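Local coordinates for protein uricase (Bacillus fastidiosus, PDB 4R8X) that probably catalyses the oxidation of urate by molecular oxygen to 5-hydroxyisourate, the first step of urate degradation to (S)-allantoin, at residues 12-17 / 41-46. Residues are numbered along the deposited sequence; the frame is centred on the assembly and turned at random.
Sequences VYVFRT and FGMNAK
V12, V14 and R16 form hydrogen-bonded antiparallel pairs with A45, M43 and F41, their strand axes running at 176° to each other and approaching to 4.5 Å. Two N-H...O bonds close each pair, six in all, the shortest from F41 N to R16 O at 2.8 Å. In the non-hydrogen-bonded F15-G42 pair the CA atoms come to 4.0 Å, and G42 CA lies at the edge of the F15 ring, 3.9 Å from CD1. On the same face, the Y13 ring carries the N44 amide over one side, with CG offset toward the rim and the two planes 42° apart; a chi1 of 179° carries the N44 amide over the ring, while ND2 donates a hydrogen bond to D11 OD1. The other face is apolar at its middle: V14 CG1 and M43 CG, both set between backbone N and carbonyl carbon, touch at 3.5 Å as the side chains run alongside. V14 then packs on A80 of helix 69-82 and M43 on L88 and F91 of helix 88-102, so this face meets the helices, as expected of the tunnelling fold of uricases. Strand 108-125 continues the sheet beyond 41-46, and beyond 12-17 a strand of a second subunit pairs with F15 and R16.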
loop_
_atom_site.group_PDB
_atom_site.type_symbol
_atom_site.label_atom_id
_atom_site.label_comp_id
_atom_site.label_asym_id
_atom_site.label_seq_id
_atom_site.Cartn_x
_atom_site.Cartn_y
_atom_site.Cartn_z
ATOM N N VAL D 12 15.046 6.019 8.889
ATOM C CA VAL D 12 15.476 7.099 9.767
ATOM C C VAL D 12 14.930 8.412 9.216
ATOM O O VAL D 12 15.569 9.104 8.416
ATOM C CB VAL D 12 17.014 7.177 9.902
ATOM C CG1 VAL D 12 17.403 8.330 10.846
ATOM C CG2 VAL D 12 17.566 5.856 10.396
ATOM N N TYR D 13 13.712 8.735 9.624
ATOM C CA TYR D 13 13.110 9.988 9.205
ATOM C C TYR D 13 13.813 11.120 9.918
ATOM O O TYR D 13 14.010 11.091 11.140
ATOM C CB TYR D 13 11.603 10.028 9.476
ATOM C CG TYR D 13 10.805 9.110 8.572
ATOM C CD1 TYR D 13 10.427 9.516 7.300
ATOM C CD2 TYR D 13 10.447 7.833 8.983
ATOM C CE1 TYR D 13 9.690 8.678 6.459
ATOM C CE2 TYR D 13 9.733 6.986 8.146
ATOM C CZ TYR D 13 9.354 7.418 6.891
ATOM O OH TYR D 13 8.625 6.594 6.061
ATOM N N VAL D 14 14.240 12.100 9.141
ATOM C CA VAL D 14 14.921 13.235 9.717
ATOM C C VAL D 14 14.457 14.508 9.012
ATOM O O VAL D 14 14.548 14.624 7.795
ATOM C CB VAL D 14 16.457 13.032 9.732
ATOM C CG1 VAL D 14 16.985 12.685 8.367
ATOM C CG2 VAL D 14 17.133 14.252 10.279
ATOM N N PHE D 15 13.891 15.422 9.794
ATOM C CA PHE D 15 13.266 16.630 9.261
ATOM C C PHE D 15 13.938 17.854 9.865
ATOM O O PHE D 15 13.671 18.232 11.017
ATOM C CB PHE D 15 11.758 16.642 9.556
ATOM C CG PHE D 15 11.054 15.349 9.225
ATOM C CD1 PHE D 15 11.273 14.704 8.014
ATOM C CD2 PHE D 15 10.176 14.776 10.132
ATOM C CE1 PHE D 15 10.626 13.515 7.715
ATOM C CE2 PHE D 15 9.521 13.591 9.834
ATOM C CZ PHE D 15 9.732 12.968 8.623
ATOM N N ARG D 16 14.850 18.452 9.109
ATOM C CA ARG D 16 15.533 19.663 9.570
ATOM C C ARG D 16 14.775 20.890 9.095
ATOM O O ARG D 16 14.438 21.002 7.919
ATOM C CB ARG D 16 16.980 19.690 9.056
ATOM C CG ARG D 16 17.615 21.074 8.981
ATOM C CD ARG D 16 18.033 21.595 10.348
ATOM N NE ARG D 16 18.530 22.961 10.224
ATOM C CZ ARG D 16 19.771 23.274 9.872
ATOM N NH1 ARG D 16 20.646 22.312 9.626
ATOM N NH2 ARG D 16 20.132 24.542 9.763
ATOM N N THR D 17 14.485 21.811 10.003
ATOM C CA THR D 17 13.827 23.039 9.584
ATOM C C THR D 17 14.854 24.148 9.356
ATOM O O THR D 17 15.888 24.205 10.027
ATOM C CB THR D 17 12.697 23.481 10.545
ATOM O OG1 THR D 17 13.138 23.376 11.901
ATOM C CG2 THR D 17 11.465 22.610 10.370
ATOM N N PHE D 41 13.832 20.603 5.256
ATOM C CA PHE D 41 14.859 19.801 4.611
ATOM C C PHE D 41 14.720 18.429 5.247
ATOM O O PHE D 41 15.367 18.127 6.258
ATOM C CB PHE D 41 16.228 20.431 4.914
ATOM C CG PHE D 41 17.398 19.777 4.224
ATOM C CD1 PHE D 41 17.634 19.989 2.879
ATOM C CD2 PHE D 41 18.289 18.993 4.942
ATOM C CE1 PHE D 41 18.743 19.413 2.250
ATOM C CE2 PHE D 41 19.386 18.411 4.326
ATOM C CZ PHE D 41 19.611 18.614 2.975
ATOM N N GLY D 42 13.837 17.611 4.668
ATOM C CA GLY D 42 13.466 16.347 5.277
ATOM C C GLY D 42 13.668 15.149 4.377
ATOM O O GLY D 42 13.570 15.248 3.154
ATOM N N MET D 43 13.917 14.001 4.986
ATOM C CA MET D 43 14.181 12.790 4.218
ATOM C C MET D 43 13.950 11.548 5.061
ATOM O O MET D 43 13.895 11.612 6.294
ATOM C CB MET D 43 15.633 12.784 3.732
ATOM C CG MET D 43 16.623 12.550 4.871
ATOM S SD MET D 43 18.295 13.110 4.565
ATOM C CE MET D 43 18.026 14.880 4.660
ATOM N N ASN D 44 13.837 10.421 4.369
ATOM C CA ASN D 44 13.880 9.107 4.956
ATOM C C ASN D 44 15.269 8.562 4.625
ATOM O O ASN D 44 15.539 8.233 3.469
ATOM C CB ASN D 44 12.787 8.233 4.329
ATOM C CG ASN D 44 12.784 6.819 4.868
ATOM O OD1 ASN D 44 13.777 6.353 5.424
ATOM N ND2 ASN D 44 11.659 6.119 4.700
ATOM N N ALA D 45 16.129 8.472 5.640
ATOM C CA ALA D 45 17.501 8.013 5.456
ATOM C C ALA D 45 17.696 6.558 5.873
ATOM O O ALA D 45 17.015 6.053 6.768
ATOM C CB ALA D 45 18.477 8.915 6.212
ATOM N N LYS D 46 18.653 5.899 5.226
ATOM C CA LYS D 46 18.999 4.515 5.514
ATOM C C LYS D 46 20.511 4.419 5.545
ATOM O O LYS D 46 21.184 4.745 4.560
ATOM C CB LYS D 46 18.436 3.591 4.433
ATOM C CG LYS D 46 18.652 2.113 4.697
ATOM C CD LYS D 46 18.053 1.269 3.579
ATOM C CE LYS D 46 18.184 -0.215 3.871
ATOM N NZ LYS D 46 17.190 -0.988 3.068
#